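Local coordinates for probable amidase (Thermus thermophilus, PDB 2DC0), which is a probable amidase of the amidase sequence family, folded as a mixed beta-sheet with helices packed against it, at residues T16-L21 with K47-L52; A85-P90 with N128-P133; M117-L122 with P310-A315; R135-P140 with S151-A156. All coordinates share one frame; numbering follows the deposited sequence.

Overall arrangement
Interactions 1 and 4 are buried contacts that rely on apolar side chains, leucines and a proline round one alanine in interaction 1, alanines and a valine in interaction 4. Interaction 1 packs two helices near the edge of the sheet; interaction 4, the nearest to the chain centre, lays a loop against helix 149-157. Interactions 2 and 3 are partly buried and each adds one hydrogen bond across its segments. Their centres lie 9 Å apart, coupled by a bond of 2.6 Å from Thr-87 OG1 to Glu-119 OE2. The connection between strand 110-115 and helix 149-157 supplies a segment to each of interactions 2, 3 and 4. Interaction 1 stands apart.

Interaction 1 (T16-L21 with K47-L52); sequences TPLALL and KEALAL
The methyl group of Ala-49 is met by the ends of two leucines, Leu-18 and Leu-21, which reach across from helix 17-30. Leu-21 makes the tighter approach: its CD2 comes to 3.5 Å from Ala-49 CB, closer than the usual carbon separation. Its CG is anti to the backbone N (chi1 179°), a setting that extends the branch across to helix 42-57. Leu-18 arrives less closely, with CD1 at 4.1 Å from the same Ala-49 CB. Leu-18 also runs beside Leu-50, both side chains pointing the same way, and their CD2 methyls meet at 3.9 Å. At the other end of the contact, the ring of Pro-17 rests on the last residue of 47-52, its CB 4.1 Å from Leu-52 CB. Helix geometry explains why so short a side chain can be central: the segment axes approach to 8.5 Å at 148°, roughly antiparallel, and the CA atoms of Leu-18 and Ala-49 are 5.0 Å apart. Pro-17 opens its helix, and Thr-16 holds the N-cap position there, its OG1 accepting from Ala-19 N at 3.2 Å. On the sheet side, Phe-112 touches Leu-21 and Leu-110 touches Ala-49 and Leu-52, so both helices rest on strand 110-115. Leu-50, by contrast, is exposed. The contact is van der Waals in kind, carbon against carbon except where the Pro-17 ring touches the backbone oxygens of Ala-49 and Leu-52. With no polar bond between the segments, the fit probably rests on shape, small Ala-49 being consistent with the close axes.

Interaction 2 (A85-P90 with N128-P133); sequences AGTKAP and NPWTGP
An Asx turn headed by Asn-128 is tied to the loop 85-90 through the carbonyl of Gly-86. Asn-128 ND2 donates to Gly-86 O at 2.9 Å, and the bond is nearly straight (168° at the hydrogen). The oxygen lies in the amide plane of Asn-128, while the donor meets a lone pair in the carbonyl plane of Gly-86. The other end of the amide shapes its own loop: OD1 accepts from Trp-130 N at 2.8 Å, in the carbonyl plane, and from Thr-131 N, which stands above that plane. With Met-117 O as a second acceptor for ND2, the amide is fixed at both ends. Trp-130 carries the apolar half. Lys-88 CG sits over one face of the indole, 4.1 Å from the centroid of the five-membered ring and 20° off its normal, a CH-pi contact. Gly-86 O lies instead at the ring edge, 3.6 Å from Trp-130 CD1. The bend of Lys-88 at chi2 (-70°) carries the chain off the ring beyond CG, leaving CB and CG to make the contact. Thr-87 OG1 accepts from Ala-89 N at 3.1 Å. Both Thr-87 OG1 and Trp-130 NE1 bond to Glu-119 OE2, so one carboxylate oxygen bridges the two loops. The motifs met are an Asx turn and Asx motif at Asn-128 and an ST turn at Thr-87, in two loops joined by Asn-128 ND2 to Gly-86 O.

Interaction 3 (M117-L122 with P310-A315); sequences MHEIAL and PQVREA
The polar link joins the rim of the His-118 ring to the amide of Gln-311. As modelled, Gln-311 NE2 donates to His-118 NE2 at 2.8 Å, with 172° at the hydrogen. The two side chains come from opposite directions; each partner atom lies close to the plane of the other's flat group, yet ring and amide planes are turned 37° apart. His-118 ND1 is bonded to the backbone N of Gly-126, and two accepting ring nitrogens are unlikely; the Gln-311 amide may therefore be turned over, O and N exchanged. The apolar part centres on Val-312, whose two methyls face different residues. CG1 meets Ile-120 CD1 at 3.5 Å. With CG1 anti to the backbone N (chi1 167°), CG2 is directed to Glu-119 instead, reaching 3.7 Å from its CB. One helical turn later, Ala-315 CB receives Leu-122 CD2 at 3.7 Å. In a mixed contact, Glu-119 OE1 lies 3.5 Å from Val-312 CG2. OE1 is bonded to Ser-309 OG and OE2 to Thr-87 OG1 and Trp-130 NE1, giving both oxygens of the buried carboxylate partners. The chemistry divides the helix start: Gln-311 holds the ring edge, while Val-312 and Ala-315 seat the loop by apolar fit.

Interaction 4 (R135-P140 with S151-A156); sequences RNAVDP and SAVAVA
Val-153 and Ala-137 face each other across the contact, each with its CB directed at the opposite segment, and their CA atoms are 5.1 Å apart. The valine presents a forked end. Its CG1 is anti to the backbone N (chi1 174°) and CG2 is anti to the carbonyl carbon, an arrangement that brings both methyls to the loop. Between them they cradle the carbonyl oxygen of Arg-135, with CG2 at 3.5 Å from Arg-135 O and CG1 at 3.7 Å from the same atom. CG1 touches Ala-137 CB as well, at 4.0 Å. Ala-156, three residues further along the helix, adds the second support: its CB lies 3.6 Å from Ala-137 CB, so the loop methyl rests on side chains from successive turns. The loop around Ala-137 is held by its own bonds. The CB of Asn-136 is directed away from the helix, and its amide closes an Asx turn, OD1 accepting from Val-138 N at 2.7 Å in the carbonyl plane. The CB of Arg-135 is likewise directed away, and NH1 closes the loop from the other end by bonding Pro-140 O at 2.7 Å. That oxygen lies 2° out of the guanidinium plane, which suits an edge-on N-H. Helix 173-179 lies against both sides: its Asn-179 bonds Ala-137 N through OD1 and touches Val-153. Strand 206-210 backs the helix, Leu-209 meeting Ala-152 and Val-155, and strand 406-413 backs the loop, Met-406 meeting Val-138 and Asp-139; both strands belong to the large mixed sheet.

Interaction 1 (T16-L21 with K47-L52)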
loop_
_atom_site.group_PDB
_atom_site.type_symbol
_atom_site.label_atom_id
_atom_site.label_comp_id
_atom_site.label_asym_id
_atom_site.label_seq_id
_atom_site.Cartn_x
_atom_site.Cartn_y
_atom_site.Cartn_z
ATOM N N THR A 16 -26.306 -1.275 37.049
ATOM C CA THR A 16 -25.936 0.135 36.951
ATOM C C THR A 16 -24.437 0.277 36.701
ATOM O O THR A 16 -23.673 -0.664 36.913
ATOM C CB THR A 16 -26.252 0.901 38.256
ATOM O OG1 THR A 16 -25.454 0.372 39.323
ATOM C CG2 THR A 16 -27.729 0.770 38.615
ATOM N N PRO A 17 -23.997 1.461 36.250
ATOM C CA PRO A 17 -22.579 1.711 35.983
ATOM C C PRO A 17 -21.757 1.445 37.234
ATOM O O PRO A 17 -20.654 0.905 37.166
ATOM C CB PRO A 17 -22.560 3.182 35.587
ATOM C CG PRO A 17 -23.880 3.346 34.896
ATOM C CD PRO A 17 -24.812 2.619 35.841
ATOM N N LEU A 18 -22.305 1.831 38.379
ATOM C CA LEU A 18 -21.631 1.630 39.653
ATOM C C LEU A 18 -21.414 0.140 39.913
ATOM O O LEU A 18 -20.335 -0.268 40.348
ATOM C CB LEU A 18 -22.460 2.247 40.782
ATOM C CG LEU A 18 -21.847 2.145 42.178
ATOM C CD1 LEU A 18 -20.521 2.889 42.217
ATOM C CD2 LEU A 18 -22.812 2.718 43.200
ATOM N N ALA A 19 -22.432 -0.671 39.637
ATOM C CA ALA A 19 -22.334 -2.117 39.844
ATOM C C ALA A 19 -21.342 -2.750 38.869
ATOM O O ALA A 19 -20.591 -3.654 39.235
ATOM C CB ALA A 19 -23.715 -2.772 39.682
ATOM N N LEU A 20 -21.355 -2.288 37.621
ATOM C CA LEU A 20 -20.432 -2.821 36.627
ATOM C C LEU A 20 -18.996 -2.511 37.052
ATOM O O LEU A 20 -18.103 -3.341 36.886
ATOM C CB LEU A 20 -20.721 -2.224 35.244
ATOM C CG LEU A 20 -22.032 -2.694 34.593
ATOM C CD1 LEU A 20 -22.285 -1.946 33.286
ATOM C CD2 LEU A 20 -21.951 -4.192 34.344
ATOM N N LEU A 21 -18.780 -1.323 37.616
ATOM C CA LEU A 21 -17.447 -0.940 38.066
ATOM C C LEU A 21 -17.009 -1.809 39.241
ATOM O O LEU A 21 -15.900 -2.348 39.243
ATOM C CB LEU A 21 -17.398 0.539 38.477
ATOM C CG LEU A 21 -16.024 1.030 38.986
ATOM C CD1 LEU A 21 -14.979 0.873 37.892
ATOM C CD2 LEU A 21 -16.111 2.487 39.424
ATOM N N LYS A 47 -16.156 7.833 41.663
ATOM C CA LYS A 47 -16.788 9.142 41.567
ATOM C C LYS A 47 -17.476 9.306 40.206
ATOM O O LYS A 47 -18.618 9.774 40.124
ATOM C CB LYS A 47 -15.744 10.242 41.765
ATOM C CG LYS A 47 -16.294 11.659 41.663
ATOM C CD LYS A 47 -15.208 12.698 41.923
ATOM C CE LYS A 47 -15.755 14.103 41.726
ATOM N NZ LYS A 47 -14.716 15.154 41.890
ATOM N N GLU A 48 -16.780 8.920 39.139
ATOM C CA GLU A 48 -17.332 9.010 37.787
ATOM C C GLU A 48 -18.480 8.008 37.638
ATOM O O GLU A 48 -19.505 8.306 37.022
ATOM C CB GLU A 48 -16.235 8.714 36.753
ATOM C CG GLU A 48 -16.658 8.853 35.292
ATOM C CD GLU A 48 -17.094 10.263 34.931
ATOM O OE1 GLU A 48 -16.351 11.220 35.244
ATOM O OE2 GLU A 48 -18.177 10.415 34.326
ATOM N N ALA A 49 -18.303 6.822 38.212
ATOM C CA ALA A 49 -19.326 5.789 38.152
ATOM C C ALA A 49 -20.640 6.300 38.748
ATOM O O ALA A 49 -21.716 6.041 38.209
ATOM C CB ALA A 49 -18.860 4.542 38.897
ATOM N N LEU A 50 -20.544 7.028 39.858
ATOM C CA LEU A 50 -21.723 7.579 40.528
ATOM C C LEU A 50 -22.456 8.558 39.616
ATOM O O LEU A 50 -23.684 8.513 39.495
ATOM C CB LEU A 50 -21.314 8.289 41.823
ATOM C CG LEU A 50 -20.749 7.399 42.938
ATOM C CD1 LEU A 50 -20.245 8.266 44.090
ATOM C CD2 LEU A 50 -21.830 6.441 43.428
ATOM N N ALA A 51 -21.695 9.440 38.976
ATOM C CA ALA A 51 -22.256 10.427 38.066
ATOM C C ALA A 51 -22.985 9.760 36.906
ATOM O O ALA A 51 -24.094 10.161 36.542
ATOM C CB ALA A 51 -21.145 11.338 37.533
ATOM N N LEU A 52 -22.362 8.744 36.317
ATOM C CA LEU A 52 -22.969 8.037 35.196
ATOM C C LEU A 52 -24.213 7.274 35.623
ATOM O O LEU A 52 -25.159 7.144 34.850
ATOM C CB LEU A 52 -21.960 7.069 34.565
ATOM C CG LEU A 52 -20.778 7.735 33.849
ATOM C CD1 LEU A 52 -19.784 6.674 33.396
ATOM C CD2 LEU A 52 -21.283 8.553 32.666
#

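Interaction 2 (A85-P90 with N128-P133)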
loop_
_atom_site.group_PDB
_atom_site.type_symbol
_atom_site.label_atom_id
_atom_site.label_comp_id
_atom_site.label_asym_id
_atom_site.label_seq_id
_atom_site.Cartn_x
_atom_site.Cartn_y
_atom_site.Cartn_z
ATOM N N ALA A 85 3.988 4.360 29.367
ATOM C CA ALA A 85 4.399 3.507 28.248
ATOM C C ALA A 85 5.308 2.343 28.645
ATOM O O ALA A 85 6.142 1.893 27.848
ATOM C CB ALA A 85 5.088 4.359 27.176
ATOM N N GLY A 86 5.139 1.867 29.875
ATOM C CA GLY A 86 5.920 0.750 30.367
ATOM C C GLY A 86 7.420 0.974 30.406
ATOM O O GLY A 86 8.195 0.014 30.385
ATOM N N THR A 87 7.841 2.233 30.478
ATOM C CA THR A 87 9.266 2.545 30.498
ATOM C C THR A 87 9.634 3.517 31.613
ATOM O O THR A 87 8.763 4.112 32.240
ATOM C CB THR A 87 9.706 3.167 29.151
ATOM O OG1 THR A 87 11.128 3.337 29.138
ATOM C CG2 THR A 87 9.041 4.526 28.951
ATOM N N LYS A 88 10.932 3.668 31.858
ATOM C CA LYS A 88 11.422 4.598 32.870
ATOM C C LYS A 88 12.068 5.795 32.179
ATOM O O LYS A 88 12.416 6.783 32.820
ATOM C CB LYS A 88 12.443 3.912 33.784
ATOM C CG LYS A 88 11.828 3.253 35.010
ATOM C CD LYS A 88 11.318 4.305 35.991
ATOM C CE LYS A 88 10.449 3.698 37.093
ATOM N NZ LYS A 88 9.106 3.270 36.588
ATOM N N ALA A 89 12.220 5.701 30.862
ATOM C CA ALA A 89 12.826 6.777 30.093
ATOM C C ALA A 89 11.837 7.903 29.830
ATOM O O ALA A 89 10.622 7.708 29.875
ATOM C CB ALA A 89 13.347 6.233 28.767
ATOM N N PRO A 90 12.347 9.110 29.562
ATOM C CA PRO A 90 11.444 10.228 29.289
ATOM C C PRO A 90 10.737 9.993 27.953
ATOM O O PRO A 90 11.292 9.357 27.052
ATOM C CB PRO A 90 12.386 11.432 29.253
ATOM C CG PRO A 90 13.670 10.835 28.748
ATOM C CD PRO A 90 13.753 9.549 29.543
ATOM N N ASN A 128 8.499 -7.273 31.284
ATOM C CA ASN A 128 8.948 -5.905 31.495
ATOM C C ASN A 128 9.644 -5.831 32.857
ATOM O O ASN A 128 9.025 -6.066 33.892
ATOM C CB ASN A 128 7.709 -4.997 31.466
ATOM C CG ASN A 128 8.044 -3.521 31.488
ATOM O OD1 ASN A 128 8.849 -3.065 32.295
ATOM N ND2 ASN A 128 7.395 -2.757 30.611
ATOM N N PRO A 129 10.948 -5.510 32.871
ATOM C CA PRO A 129 11.729 -5.409 34.111
ATOM C C PRO A 129 11.366 -4.207 34.979
ATOM O O PRO A 129 11.641 -4.199 36.177
ATOM C CB PRO A 129 13.166 -5.339 33.606
ATOM C CG PRO A 129 13.011 -4.564 32.325
ATOM C CD PRO A 129 11.789 -5.214 31.696
ATOM N N TRP A 130 10.748 -3.196 34.379
ATOM C CA TRP A 130 10.359 -1.997 35.121
ATOM C C TRP A 130 9.075 -2.188 35.923
ATOM O O TRP A 130 9.011 -1.864 37.106
ATOM C CB TRP A 130 10.161 -0.822 34.158
ATOM C CG TRP A 130 11.380 -0.417 33.379
ATOM C CD1 TRP A 130 11.427 -0.076 32.058
ATOM C CD2 TRP A 130 12.723 -0.294 33.872
ATOM N NE1 TRP A 130 12.715 0.248 31.694
ATOM C CE2 TRP A 130 13.532 0.124 32.788
ATOM C CE3 TRP A 130 13.322 -0.496 35.124
ATOM C CZ2 TRP A 130 14.910 0.342 32.914
ATOM C CZ3 TRP A 130 14.698 -0.278 35.252
ATOM C CH2 TRP A 130 15.475 0.137 34.149
ATOM N N THR A 131 8.052 -2.715 35.262
ATOM C CA THR A 131 6.742 -2.927 35.868
ATOM C C THR A 131 6.545 -4.348 36.375
ATOM O O THR A 131 5.629 -4.626 37.151
ATOM C CB THR A 131 5.645 -2.685 34.834
ATOM O OG1 THR A 131 5.745 -3.692 33.812
ATOM C CG2 THR A 131 5.811 -1.313 34.194
ATOM N N GLY A 132 7.409 -5.248 35.929
ATOM C CA GLY A 132 7.255 -6.636 36.303
ATOM C C GLY A 132 6.506 -7.240 35.131
ATOM O O GLY A 132 5.803 -6.526 34.426
ATOM N N PRO A 133 6.616 -8.548 34.896
ATOM C CA PRO A 133 5.908 -9.145 33.763
ATOM C C PRO A 133 4.393 -9.201 33.890
ATOM O O PRO A 133 3.848 -9.307 34.989
ATOM C CB PRO A 133 6.525 -10.538 33.676
ATOM C CG PRO A 133 6.788 -10.862 35.127
ATOM C CD PRO A 133 7.368 -9.566 35.653
#

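Interaction 3 (M117-L122 with P310-A315)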
loop_
_atom_site.group_PDB
_atom_site.type_symbol
_atom_site.label_atom_id
_atom_site.label_comp_id
_atom_site.label_asym_id
_atom_site.label_seq_id
_atom_site.Cartn_x
_atom_site.Cartn_y
_atom_site.Cartn_z
HETATM N N MSE A 117 2.108 -2.729 29.540
HETATM C CA MSE A 117 2.419 -3.047 28.127
HETATM C C MSE A 117 3.907 -3.295 28.003
HETATM O O MSE A 117 4.694 -2.874 28.852
HETATM C CB MSE A 117 2.010 -1.870 27.243
HETATM C CG MSE A 117 2.541 -0.537 27.745
HETATM SE SE MSE A 117 2.200 0.888 26.487
HETATM C CE MSE A 117 3.693 0.593 25.267
ATOM N N HIS A 118 4.259 -3.917 27.033
ATOM C CA HIS A 118 5.664 -4.182 26.796
ATOM C C HIS A 118 6.268 -2.796 26.627
ATOM O O HIS A 118 5.654 -1.928 25.999
ATOM C CB HIS A 118 5.849 -5.006 25.518
ATOM C CG HIS A 118 7.217 -5.595 25.381
ATOM N ND1 HIS A 118 7.494 -6.907 25.694
ATOM C CD2 HIS A 118 8.397 -5.032 25.033
ATOM C CE1 HIS A 118 8.788 -7.129 25.545
ATOM N NE2 HIS A 118 9.358 -6.006 25.144
ATOM N N GLU A 119 7.461 -2.589 27.182
ATOM C CA GLU A 119 8.121 -1.290 27.121
ATOM C C GLU A 119 8.078 -0.601 25.757
ATOM O O GLU A 119 8.551 -1.145 24.756
ATOM C CB GLU A 119 9.564 -1.407 27.613
ATOM C CG GLU A 119 10.326 -0.086 27.576
ATOM C CD GLU A 119 11.606 -0.127 28.397
ATOM O OE1 GLU A 119 12.281 -1.175 28.387
ATOM O OE2 GLU A 119 11.937 0.892 29.034
ATOM N N ILE A 120 7.528 0.615 25.776
ATOM C CA ILE A 120 7.305 1.490 24.625
ATOM C C ILE A 120 6.719 0.770 23.423
ATOM O O ILE A 120 6.873 1.219 22.285
ATOM C CB ILE A 120 8.575 2.272 24.171
ATOM C CG1 ILE A 120 9.681 1.311 23.734
ATOM C CG2 ILE A 120 9.033 3.207 25.282
ATOM C CD1 ILE A 120 10.830 1.958 22.965
ATOM N N ALA A 121 6.039 -0.341 23.695
ATOM C CA ALA A 121 5.381 -1.163 22.674
ATOM C C ALA A 121 6.367 -1.848 21.737
ATOM O O ALA A 121 5.981 -2.367 20.696
ATOM C CB ALA A 121 4.408 -0.320 21.869
ATOM N N LEU A 122 7.641 -1.861 22.109
ATOM C CA LEU A 122 8.649 -2.486 21.267
ATOM C C LEU A 122 8.969 -3.893 21.752
ATOM O O LEU A 122 10.043 -4.150 22.297
ATOM C CB LEU A 122 9.913 -1.627 21.243
ATOM C CG LEU A 122 11.021 -2.033 20.272
ATOM C CD1 LEU A 122 10.448 -2.227 18.869
ATOM C CD2 LEU A 122 12.088 -0.951 20.266
ATOM N N PRO A 310 17.396 -3.488 28.672
ATOM C CA PRO A 310 18.412 -3.953 27.716
ATOM C C PRO A 310 17.831 -4.377 26.358
ATOM O O PRO A 310 18.312 -3.938 25.311
ATOM C CB PRO A 310 19.074 -5.111 28.455
ATOM C CG PRO A 310 19.005 -4.658 29.890
ATOM C CD PRO A 310 17.595 -4.104 29.998
ATOM N N GLN A 311 16.802 -5.223 26.386
ATOM C CA GLN A 311 16.145 -5.716 25.169
ATOM C C GLN A 311 15.676 -4.557 24.295
ATOM O O GLN A 311 16.006 -4.483 23.112
ATOM C CB GLN A 311 14.929 -6.587 25.525
ATOM C CG GLN A 311 14.266 -7.290 24.325
ATOM C CD GLN A 311 12.737 -7.371 24.437
ATOM O OE1 GLN A 311 12.117 -8.389 24.073
ATOM N NE2 GLN A 311 12.121 -6.292 24.930
ATOM N N VAL A 312 14.898 -3.653 24.882
ATOM C CA VAL A 312 14.395 -2.508 24.138
ATOM C C VAL A 312 15.527 -1.607 23.660
ATOM O O VAL A 312 15.516 -1.141 22.525
ATOM C CB VAL A 312 13.408 -1.680 24.989
ATOM C CG1 VAL A 312 13.136 -0.334 24.323
ATOM C CG2 VAL A 312 12.100 -2.446 25.144
ATOM N N ARG A 313 16.503 -1.368 24.530
ATOM C CA ARG A 313 17.627 -0.515 24.175
ATOM C C ARG A 313 18.384 -1.085 22.976
ATOM O O ARG A 313 18.786 -0.346 22.076
ATOM C CB ARG A 313 18.570 -0.365 25.371
ATOM C CG ARG A 313 19.515 0.821 25.272
ATOM C CD ARG A 313 20.104 1.128 26.637
ATOM N NE ARG A 313 20.936 0.033 27.118
ATOM C CZ ARG A 313 21.010 -0.348 28.389
ATOM N NH1 ARG A 313 20.289 0.278 29.311
ATOM N NH2 ARG A 313 21.812 -1.346 28.739
ATOM N N GLU A 314 18.577 -2.399 22.958
ATOM C CA GLU A 314 19.279 -3.030 21.848
ATOM C C GLU A 314 18.514 -2.842 20.535
ATOM O O GLU A 314 19.114 -2.544 19.494
ATOM C CB GLU A 314 19.483 -4.523 22.127
ATOM C CG GLU A 314 19.976 -5.317 20.923
ATOM C CD GLU A 314 20.237 -6.775 21.255
ATOM O OE1 GLU A 314 19.448 -7.357 22.030
ATOM O OE2 GLU A 314 21.220 -7.338 20.729
ATOM N N ALA A 315 17.194 -3.008 20.581
ATOM C CA ALA A 315 16.370 -2.843 19.383
ATOM C C ALA A 315 16.418 -1.393 18.907
ATOM O O ALA A 315 16.532 -1.127 17.711
ATOM C CB ALA A 315 14.923 -3.261 19.670
#

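Interaction 4 (R135-P140 with S151-A156)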
loop_
_atom_site.group_PDB
_atom_site.type_symbol
_atom_site.label_atom_id
_atom_site.label_comp_id
_atom_site.label_asym_id
_atom_site.label_seq_id
_atom_site.Cartn_x
_atom_site.Cartn_y
_atom_site.Cartn_z
ATOM N N ARG A 135 1.349 -11.356 33.393
ATOM C CA ARG A 135 1.172 -12.798 33.341
ATOM C C ARG A 135 -0.108 -13.216 32.640
ATOM O O ARG A 135 -1.159 -12.593 32.801
ATOM C CB ARG A 135 1.210 -13.371 34.768
ATOM C CG ARG A 135 2.528 -13.080 35.479
ATOM C CD ARG A 135 2.534 -13.462 36.965
ATOM N NE ARG A 135 3.864 -13.225 37.529
ATOM C CZ ARG A 135 4.902 -14.046 37.366
ATOM N NH1 ARG A 135 4.763 -15.165 36.676
ATOM N NH2 ARG A 135 6.094 -13.731 37.857
ATOM N N ASN A 136 0.006 -14.282 31.856
ATOM C CA ASN A 136 -1.105 -14.828 31.100
ATOM C C ASN A 136 -2.332 -15.055 31.971
ATOM O O ASN A 136 -2.227 -15.554 33.092
ATOM C CB ASN A 136 -0.675 -16.140 30.440
ATOM C CG ASN A 136 -1.693 -16.650 29.455
ATOM O OD1 ASN A 136 -2.772 -17.110 29.836
ATOM N ND2 ASN A 136 -1.360 -16.574 28.173
ATOM N N ALA A 137 -3.498 -14.700 31.439
ATOM C CA ALA A 137 -4.758 -14.842 32.159
ATOM C C ALA A 137 -5.077 -16.284 32.558
ATOM O O ALA A 137 -5.633 -16.523 33.623
ATOM C CB ALA A 137 -5.895 -14.277 31.306
ATOM N N VAL A 138 -4.725 -17.239 31.703
ATOM C CA VAL A 138 -5.010 -18.646 31.977
ATOM C C VAL A 138 -3.971 -19.342 32.855
ATOM O O VAL A 138 -4.314 -20.166 33.707
ATOM C CB VAL A 138 -5.161 -19.437 30.659
ATOM C CG1 VAL A 138 -5.409 -20.911 30.951
ATOM C CG2 VAL A 138 -6.319 -18.864 29.850
ATOM N N ASP A 139 -2.704 -19.007 32.653
ATOM C CA ASP A 139 -1.618 -19.611 33.417
ATOM C C ASP A 139 -0.579 -18.528 33.688
ATOM O O ASP A 139 0.131 -18.100 32.778
ATOM C CB ASP A 139 -1.012 -20.757 32.592
ATOM C CG ASP A 139 0.102 -21.486 33.310
ATOM O OD1 ASP A 139 0.614 -20.953 34.315
ATOM O OD2 ASP A 139 0.475 -22.595 32.853
ATOM N N PRO A 140 -0.474 -18.073 34.950
ATOM C CA PRO A 140 0.475 -17.030 35.347
ATOM C C PRO A 140 1.952 -17.366 35.142
ATOM O O PRO A 140 2.810 -16.496 35.288
ATOM C CB PRO A 140 0.120 -16.785 36.813
ATOM C CG PRO A 140 -0.314 -18.147 37.272
ATOM C CD PRO A 140 -1.187 -18.601 36.129
ATOM N N SER A 151 -3.870 -5.278 28.484
ATOM C CA SER A 151 -5.215 -5.102 27.951
ATOM C C SER A 151 -5.910 -6.425 27.659
ATOM O O SER A 151 -7.087 -6.594 27.973
ATOM C CB SER A 151 -5.189 -4.250 26.679
ATOM O OG SER A 151 -4.935 -2.891 26.977
ATOM N N ALA A 152 -5.188 -7.363 27.053
ATOM C CA ALA A 152 -5.764 -8.659 26.724
ATOM C C ALA A 152 -6.096 -9.450 27.996
ATOM O O ALA A 152 -7.161 -10.057 28.101
ATOM C CB ALA A 152 -4.798 -9.455 25.843
ATOM N N VAL A 153 -5.182 -9.436 28.958
ATOM C CA VAL A 153 -5.386 -10.149 30.210
ATOM C C VAL A 153 -6.554 -9.549 30.990
ATOM O O VAL A 153 -7.359 -10.278 31.583
ATOM C CB VAL A 153 -4.108 -10.106 31.083
ATOM C CG1 VAL A 153 -4.377 -10.726 32.452
ATOM C CG2 VAL A 153 -2.982 -10.854 30.379
ATOM N N ALA A 154 -6.653 -8.221 30.991
ATOM C CA ALA A 154 -7.741 -7.547 31.695
ATOM C C ALA A 154 -9.083 -7.989 31.112
ATOM O O ALA A 154 -10.004 -8.363 31.846
ATOM C CB ALA A 154 -7.584 -6.029 31.573
ATOM N N VAL A 155 -9.184 -7.959 29.785
ATOM C CA VAL A 155 -10.410 -8.362 29.095
ATOM C C VAL A 155 -10.729 -9.837 29.350
ATOM O O VAL A 155 -11.885 -10.206 29.573
ATOM C CB VAL A 155 -10.292 -8.116 27.563
ATOM C CG1 VAL A 155 -11.510 -8.678 26.832
ATOM C CG2 VAL A 155 -10.172 -6.621 27.299
ATOM N N ALA A 156 -9.701 -10.678 29.330
ATOM C CA ALA A 156 -9.895 -12.105 29.563
ATOM C C ALA A 156 -10.403 -12.395 30.977
ATOM O O ALA A 156 -11.214 -13.296 31.177
ATOM C CB ALA A 156 -8.593 -12.851 29.325
#